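Local coordinates for protein proteolytically activated form of PPO4 Tyrosinase (Agaricus bisporus var. bisporus H97, PDB 4OUA) that oxidises monophenols and o-diphenols to o-quinones at a pair of copper ions, the initial step of melanin synthesis, at residues I32-Q43 and V161-P172. Numbering follows the deposited sequence.
Sequences IRALQAIQDKDQ and VRNPILRYSFHP
Helix 25-39 of this tyrosinase and the residues that follow it pack against the irregular chain after strand 158-162; Gln39 and Gln43 take part in every direct hydrogen bond, Ile32 and Pro164 in much of the apolar packing. His171 NE2 donates to Gln39 O at 2.6 Å, nearly head-on to the carbonyl (C=O...N 163°) and within the imidazole plane, so the Gln39 carbonyl gains a side-chain donor. The amide of Gln39 reaches the other way: its NE2 donates to Pro164 O (3.0 Å), while a water joins its OE1 to Ser169 N. An extended chain beyond CG lets Gln43 (chi2 -176°) present its amide to three groups. Its OE1 accepts from Tyr168 OH at 2.9 Å, on a lone pair in the carbonyl plane, and from His171 N at 3.0 Å, which lies 53° above that plane; NE2 donates to Pro172 O. Towards the strand, Ile32 CG2 meets Pro164 CD at 3.6 Å, the side chains crossing at about a right angle, and Ile32 CD1 touches Ile165 CD1 (3.7 Å). Helix 49-54 adjoins the Gln43 end, where Phe50 touches Gln43, Tyr168 and Phe170. Two donors at OE1 and an acceptor at NE2 would favour one flip of the buried Gln43 amide, and five direct hydrogen bonds, two at Gln39 and three at Gln43, tie the irregular chain to helix and loop.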
ATOM      1  N   ILE A  32     -10.504  -5.337  10.802  1.00 28.93           N
ATOM      2  CA  ILE A  32     -11.856  -4.959  10.404  1.00 29.70           C
ATOM      3  C   ILE A  32     -12.412  -3.854  11.297  1.00 33.34           C
ATOM      4  O   ILE A  32     -13.126  -2.964  10.832  1.00 31.65           O
ATOM      5  CB  ILE A  32     -12.814  -6.163  10.444  1.00 32.09           C
ATOM      6  CG1 ILE A  32     -12.313  -7.280   9.524  1.00 31.68           C
ATOM      7  CG2 ILE A  32     -14.222  -5.737  10.058  1.00 29.81           C
ATOM      8  CD1 ILE A  32     -12.231  -6.884   8.067  1.00 30.12           C
ATOM      9  N   ARG A  33     -12.082  -3.916  12.582  1.00 32.77           N
ATOM     10  CA  ARG A  33     -12.524  -2.900  13.529  1.00 33.16           C
ATOM     11  C   ARG A  33     -11.789  -1.581  13.314  1.00 36.46           C
ATOM     12  O   ARG A  33     -12.408  -0.520  13.239  1.00 34.08           O
ATOM     13  CB  ARG A  33     -12.324  -3.379  14.968  1.00 30.80           C
ATOM     14  CG  ARG A  33     -13.234  -4.524  15.381  1.00 30.68           C
ATOM     15  CD  ARG A  33     -14.700  -4.138  15.266  1.00 30.98           C
ATOM     16  NE  ARG A  33     -15.565  -5.035  16.028  1.00 37.26           N
ATOM     17  CZ  ARG A  33     -16.894  -4.967  16.039  1.00 35.26           C
ATOM     18  NH1 ARG A  33     -17.520  -4.043  15.322  1.00 27.66           N
ATOM     19  NH2 ARG A  33     -17.597  -5.824  16.765  1.00 32.62           N
ATOM     20  N   ALA A  34     -10.463  -1.654  13.217  1.00 34.21           N
ATOM     21  CA  ALA A  34      -9.635  -0.459  13.099  1.00 30.81           C
ATOM     22  C   ALA A  34      -9.842   0.234  11.760  1.00 34.22           C
ATOM     23  O   ALA A  34      -9.829   1.463  11.679  1.00 41.68           O
ATOM     24  CB  ALA A  34      -8.169  -0.810  13.290  1.00 33.62           C
ATOM     25  N   LEU A  35     -10.034  -0.557  10.709  1.00 32.02           N
ATOM     26  CA  LEU A  35     -10.251  -0.008   9.376  1.00 33.58           C
ATOM     27  C   LEU A  35     -11.593   0.717   9.297  1.00 35.80           C
ATOM     28  O   LEU A  35     -11.702   1.780   8.685  1.00 35.10           O
ATOM     29  CB  LEU A  35     -10.179  -1.116   8.323  1.00 27.50           C
ATOM     30  CG  LEU A  35     -10.325  -0.678   6.868  1.00 28.13           C
ATOM     31  CD1 LEU A  35      -9.300   0.390   6.526  1.00 27.04           C
ATOM     32  CD2 LEU A  35     -10.183  -1.873   5.946  1.00 32.57           C
ATOM     33  N   GLN A  36     -12.611   0.138   9.922  1.00 28.76           N
ATOM     34  CA  GLN A  36     -13.915   0.780   9.996  1.00 27.79           C
ATOM     35  C   GLN A  36     -13.824   2.036  10.857  1.00 28.80           C
ATOM     36  O   GLN A  36     -14.494   3.033  10.600  1.00 33.86           O
ATOM     37  CB  GLN A  36     -14.961  -0.186  10.559  1.00 29.06           C
ATOM     38  CG  GLN A  36     -16.373   0.377  10.614  1.00 24.67           C
ATOM     39  CD  GLN A  36     -17.010   0.491   9.244  1.00 33.23           C
ATOM     40  OE1 GLN A  36     -17.122  -0.495   8.514  1.00 36.74           O
ATOM     41  NE2 GLN A  36     -17.431   1.698   8.885  1.00 35.36           N
ATOM     42  N   ALA A  37     -12.973   1.981  11.875  1.00 32.53           N
ATOM     43  CA  ALA A  37     -12.814   3.089  12.808  1.00 34.72           C
ATOM     44  C   ALA A  37     -12.234   4.328  12.131  1.00 40.31           C
ATOM     45  O   ALA A  37     -12.701   5.444  12.358  1.00 40.75           O
ATOM     46  CB  ALA A  37     -11.934   2.667  13.975  1.00 27.04           C
ATOM     47  N   ILE A  38     -11.216   4.129  11.300  1.00 42.13           N
ATOM     48  CA  ILE A  38     -10.558   5.243  10.627  1.00 39.12           C
ATOM     49  C   ILE A  38     -11.353   5.709   9.409  1.00 41.13           C
ATOM     50  O   ILE A  38     -11.194   6.841   8.950  1.00 41.43           O
ATOM     51  CB  ILE A  38      -9.124   4.877  10.194  1.00 39.99           C
ATOM     52  CG1 ILE A  38      -9.141   3.734   9.179  1.00 37.55           C
ATOM     53  CG2 ILE A  38      -8.284   4.503  11.404  1.00 36.34           C
ATOM     54  CD1 ILE A  38      -7.768   3.348   8.677  1.00 28.76           C
ATOM     55  N   GLN A  39     -12.208   4.835   8.886  1.00 36.82           N
ATOM     56  CA  GLN A  39     -13.088   5.205   7.784  1.00 37.52           C
ATOM     57  C   GLN A  39     -14.246   6.060   8.289  1.00 37.44           C
ATOM     58  O   GLN A  39     -14.797   6.877   7.552  1.00 39.84           O
ATOM     59  CB  GLN A  39     -13.627   3.964   7.071  1.00 35.10           C
ATOM     60  CG  GLN A  39     -12.603   3.224   6.229  1.00 37.43           C
ATOM     61  CD  GLN A  39     -13.217   2.072   5.451  1.00 42.32           C
ATOM     62  OE1 GLN A  39     -14.398   1.760   5.611  1.00 36.52           O
ATOM     63  NE2 GLN A  39     -12.416   1.438   4.600  1.00 35.14           N
ATOM     64  N   ASP A  40     -14.606   5.865   9.554  1.00 35.30           N
ATOM     65  CA  ASP A  40     -15.726   6.585  10.146  1.00 36.90           C
ATOM     66  C   ASP A  40     -15.281   7.882  10.816  1.00 39.17           C
ATOM     67  O   ASP A  40     -16.113   8.664  11.274  1.00 48.82           O
ATOM     68  CB  ASP A  40     -16.457   5.696  11.155  1.00 31.17           C
ATOM     69  CG  ASP A  40     -17.126   4.500  10.501  1.00 37.56           C
ATOM     70  OD1 ASP A  40     -17.539   4.613   9.327  1.00 39.44           O
ATOM     71  OD2 ASP A  40     -17.239   3.444  11.159  1.00 37.85           O
ATOM     72  N   LYS A  41     -13.972   8.107  10.873  1.00 33.95           N
ATOM     73  CA  LYS A  41     -13.438   9.347  11.426  1.00 32.45           C
ATOM     74  C   LYS A  41     -13.773  10.537  10.531  1.00 36.42           C
ATOM     75  O   LYS A  41     -14.017  10.377   9.336  1.00 32.21           O
ATOM     76  CB  LYS A  41     -11.922   9.254  11.613  1.00 39.35           C
ATOM     77  CG  LYS A  41     -11.477   8.398  12.788  1.00 37.83           C
ATOM     78  CD  LYS A  41      -9.961   8.413  12.920  1.00 37.48           C
ATOM     79  CE  LYS A  41      -9.491   7.551  14.081  1.00 42.76           C
ATOM     80  NZ  LYS A  41      -8.004   7.444  14.123  1.00 44.71           N
ATOM     81  N   ASP A  42     -13.789  11.727  11.123  1.00 37.87           N
ATOM     82  CA  ASP A  42     -14.029  12.957  10.377  1.00 33.35           C
ATOM     83  C   ASP A  42     -12.949  13.151   9.317  1.00 37.40           C
ATOM     84  O   ASP A  42     -11.761  12.995   9.597  1.00 40.49           O
ATOM     85  CB  ASP A  42     -14.073  14.153  11.330  1.00 29.00           C
ATOM     86  CG  ASP A  42     -14.190  15.476  10.605  1.00 36.79           C
ATOM     87  OD1 ASP A  42     -14.843  15.523   9.542  1.00 51.04           O
ATOM     88  OD2 ASP A  42     -13.628  16.475  11.102  1.00 47.87           O
ATOM     89  N   GLN A  43     -13.363  13.491   8.100  1.00 34.32           N
ATOM     90  CA  GLN A  43     -12.430  13.589   6.982  1.00 35.21           C
ATOM     91  C   GLN A  43     -11.427  14.729   7.137  1.00 37.92           C
ATOM     92  O   GLN A  43     -10.451  14.807   6.393  1.00 39.81           O
ATOM     93  CB  GLN A  43     -13.196  13.745   5.668  1.00 35.33           C
ATOM     94  CG  GLN A  43     -13.858  12.459   5.196  1.00 36.76           C
ATOM     95  CD  GLN A  43     -14.519  12.604   3.842  1.00 34.21           C
ATOM     96  OE1 GLN A  43     -14.930  11.618   3.229  1.00 29.64           O
ATOM     97  NE2 GLN A  43     -14.628  13.840   3.368  1.00 33.65           N
ATOM     98  N   VAL A 161     -19.974  -8.549  10.764  1.00 35.49           N
ATOM     99  CA  VAL A 161     -20.183  -7.133  10.495  1.00 38.33           C
ATOM    100  C   VAL A 161     -19.863  -6.831   9.038  1.00 36.12           C
ATOM    101  O   VAL A 161     -19.230  -7.639   8.360  1.00 41.38           O
ATOM    102  CB  VAL A 161     -19.315  -6.249  11.407  1.00 35.28           C
ATOM    103  CG1 VAL A 161     -19.578  -6.579  12.864  1.00 34.99           C
ATOM    104  CG2 VAL A 161     -17.844  -6.434  11.075  1.00 41.68           C
ATOM    105  N   ARG A 162     -20.303  -5.673   8.557  1.00 35.19           N
ATOM    106  CA  ARG A 162     -20.079  -5.306   7.163  1.00 34.83           C
ATOM    107  C   ARG A 162     -18.589  -5.140   6.878  1.00 38.14           C
ATOM    108  O   ARG A 162     -17.826  -4.684   7.731  1.00 27.90           O
ATOM    109  CB  ARG A 162     -20.844  -4.031   6.805  1.00 32.88           C
ATOM    110  CG  ARG A 162     -20.421  -2.783   7.564  1.00 32.30           C
ATOM    111  CD  ARG A 162     -21.357  -1.624   7.232  1.00 39.42           C
ATOM    112  NE  ARG A 162     -20.898  -0.347   7.771  1.00 39.68           N
ATOM    113  CZ  ARG A 162     -20.979  -0.006   9.052  1.00 43.95           C
ATOM    114  NH1 ARG A 162     -21.491  -0.854   9.934  1.00 46.89           N
ATOM    115  NH2 ARG A 162     -20.540   1.179   9.456  1.00 37.94           N
ATOM    116  N   ASN A 163     -18.188  -5.525   5.670  1.00 36.22           N
ATOM    117  CA  ASN A 163     -16.783  -5.536   5.285  1.00 35.31           C
ATOM    118  C   ASN A 163     -16.292  -4.166   4.831  1.00 33.66           C
ATOM    119  O   ASN A 163     -16.720  -3.662   3.792  1.00 32.63           O
ATOM    120  CB  ASN A 163     -16.556  -6.563   4.175  1.00 33.49           C
ATOM    121  CG  ASN A 163     -15.093  -6.905   3.986  1.00 38.37           C
ATOM    122  OD1 ASN A 163     -14.209  -6.219   4.501  1.00 37.14           O
ATOM    123  ND2 ASN A 163     -14.828  -7.972   3.241  1.00 35.53           N
ATOM    124  N   PRO A 164     -15.383  -3.560   5.609  1.00 34.70           N
ATOM    125  CA  PRO A 164     -14.809  -2.253   5.278  1.00 34.26           C
ATOM    126  C   PRO A 164     -13.695  -2.355   4.238  1.00 35.56           C
ATOM    127  O   PRO A 164     -13.206  -1.334   3.757  1.00 37.91           O
ATOM    128  CB  PRO A 164     -14.261  -1.767   6.619  1.00 29.57           C
ATOM    129  CG  PRO A 164     -13.887  -3.022   7.329  1.00 29.59           C
ATOM    130  CD  PRO A 164     -14.896  -4.063   6.907  1.00 31.81           C
ATOM    131  N   ILE A 165     -13.308  -3.579   3.898  1.00 34.58           N
ATOM    132  CA  ILE A 165     -12.221  -3.808   2.954  1.00 34.43           C
ATOM    133  C   ILE A 165     -12.678  -3.647   1.505  1.00 31.99           C
ATOM    134  O   ILE A 165     -11.885  -3.293   0.633  1.00 34.19           O
ATOM    135  CB  ILE A 165     -11.607  -5.212   3.139  1.00 28.76           C
ATOM    136  CG1 ILE A 165     -11.064  -5.369   4.560  1.00 30.90           C
ATOM    137  CG2 ILE A 165     -10.508  -5.459   2.122  1.00 27.95           C
ATOM    138  CD1 ILE A 165     -10.393  -6.700   4.814  1.00 32.21           C
ATOM    139  N   LEU A 166     -13.958  -3.903   1.253  1.00 30.32           N
ATOM    140  CA  LEU A 166     -14.498  -3.822  -0.100  1.00 32.89           C
ATOM    141  C   LEU A 166     -14.451  -2.405  -0.669  1.00 33.99           C
ATOM    142  O   LEU A 166     -14.031  -2.198  -1.806  1.00 33.24           O
ATOM    143  CB  LEU A 166     -15.938  -4.339  -0.133  1.00 26.75           C
ATOM    144  CG  LEU A 166     -16.140  -5.836   0.111  1.00 30.51           C
ATOM    145  CD1 LEU A 166     -17.580  -6.230  -0.162  1.00 30.11           C
ATOM    146  CD2 LEU A 166     -15.190  -6.658  -0.742  1.00 29.96           C
ATOM    147  N   ARG A 167     -14.878  -1.429   0.124  1.00 35.22           N
ATOM    148  CA  ARG A 167     -15.010  -0.066  -0.371  1.00 33.90           C
ATOM    149  C   ARG A 167     -14.989   0.959   0.756  1.00 37.47           C
ATOM    150  O   ARG A 167     -15.316   0.643   1.899  1.00 40.84           O
ATOM    151  CB  ARG A 167     -16.308   0.074  -1.166  1.00 38.17           C
ATOM    152  CG  ARG A 167     -17.556  -0.154  -0.321  1.00 31.41           C
ATOM    153  CD  ARG A 167     -18.812  -0.236  -1.167  1.00 23.86           C
ATOM    154  NE  ARG A 167     -18.790  -1.378  -2.077  1.00 33.81           N
ATOM    155  CZ  ARG A 167     -19.209  -2.599  -1.760  1.00 33.62           C
ATOM    156  NH1 ARG A 167     -19.679  -2.849  -0.544  1.00 27.49           N
ATOM    157  NH2 ARG A 167     -19.154  -3.575  -2.657  1.00 38.78           N
ATOM    158  N   TYR A 168     -14.602   2.187   0.427  1.00 33.80           N
ATOM    159  CA  TYR A 168     -14.715   3.298   1.365  1.00 30.64           C
ATOM    160  C   TYR A 168     -15.911   4.171   1.007  1.00 36.93           C
ATOM    161  O   TYR A 168     -16.153   4.455  -0.168  1.00 37.09           O
ATOM    162  CB  TYR A 168     -13.441   4.143   1.379  1.00 30.79           C
ATOM    163  CG  TYR A 168     -13.596   5.446   2.131  1.00 31.68           C
ATOM    164  CD1 TYR A 168     -13.738   5.459   3.513  1.00 34.04           C
ATOM    165  CD2 TYR A 168     -13.608   6.661   1.461  1.00 32.44           C
ATOM    166  CE1 TYR A 168     -13.886   6.646   4.207  1.00 29.66           C
ATOM    167  CE2 TYR A 168     -13.755   7.854   2.147  1.00 32.33           C
ATOM    168  CZ  TYR A 168     -13.892   7.841   3.520  1.00 33.23           C
ATOM    169  OH  TYR A 168     -14.038   9.024   4.207  1.00 35.37           O
ATOM    170  N   SER A 169     -16.660   4.589   2.021  1.00 31.10           N
ATOM    171  CA  SER A 169     -17.802   5.467   1.808  1.00 34.45           C
ATOM    172  C   SER A 169     -17.431   6.907   2.137  1.00 36.49           C
ATOM    173  O   SER A 169     -17.125   7.227   3.283  1.00 38.45           O
ATOM    174  CB  SER A 169     -18.996   5.021   2.656  1.00 39.01           C
ATOM    175  OG  SER A 169     -19.389   3.697   2.337  1.00 38.24           O
ATOM    176  N   PHE A 170     -17.450   7.770   1.126  1.00 36.45           N
ATOM    177  CA  PHE A 170     -17.142   9.180   1.328  1.00 35.61           C
ATOM    178  C   PHE A 170     -18.222   9.858   2.167  1.00 43.33           C
ATOM    179  O   PHE A 170     -19.413   9.601   1.990  1.00 40.73           O
ATOM    180  CB  PHE A 170     -16.988   9.899  -0.013  1.00 34.70           C
ATOM    181  CG  PHE A 170     -15.772   9.482  -0.792  1.00 40.04           C
ATOM    182  CD1 PHE A 170     -15.834   8.430  -1.692  1.00 41.81           C
ATOM    183  CD2 PHE A 170     -14.568  10.146  -0.628  1.00 39.28           C
ATOM    184  CE1 PHE A 170     -14.716   8.047  -2.409  1.00 39.86           C
ATOM    185  CE2 PHE A 170     -13.446   9.767  -1.342  1.00 35.20           C
ATOM    186  CZ  PHE A 170     -13.520   8.716  -2.234  1.00 34.69           C
ATOM    187  N   HIS A 171     -17.794  10.721   3.082  1.00 43.22           N
ATOM    188  CA  HIS A 171     -18.716  11.462   3.933  1.00 35.57           C
ATOM    189  C   HIS A 171     -18.118  12.803   4.345  1.00 37.91           C
ATOM    190  O   HIS A 171     -17.504  12.922   5.405  1.00 49.24           O
ATOM    191  CB  HIS A 171     -19.087  10.638   5.171  1.00 37.77           C
ATOM    192  CG  HIS A 171     -17.909  10.041   5.879  1.00 39.72           C
ATOM    193  ND1 HIS A 171     -17.154  10.744   6.791  1.00 38.35           N
ATOM    194  CD2 HIS A 171     -17.356   8.807   5.803  1.00 38.55           C
ATOM    195  CE1 HIS A 171     -16.188   9.969   7.250  1.00 37.86           C
ATOM    196  NE2 HIS A 171     -16.287   8.788   6.665  1.00 36.10           N
ATOM    197  N   PRO A 172     -18.301  13.825   3.499  1.00 35.85           N
ATOM    198  CA  PRO A 172     -19.016  13.695   2.228  1.00 36.73           C
ATOM    199  C   PRO A 172     -18.067  13.468   1.057  1.00 44.53           C
ATOM    200  O   PRO A 172     -16.870  13.267   1.267  1.00 45.34           O
ATOM    201  CB  PRO A 172     -19.712  15.045   2.101  1.00 40.42           C
ATOM    202  CG  PRO A 172     -18.720  15.998   2.708  1.00 35.82           C
ATOM    203  CD  PRO A 172     -17.984  15.234   3.798  1.00 34.50           C
TER
HETATM  204  O   HOH W   1     -17.153  -3.193   9.784  1.00 30.92           O
HETATM  205  O   HOH W   2     -16.480   3.478   4.824  1.00 33.58           O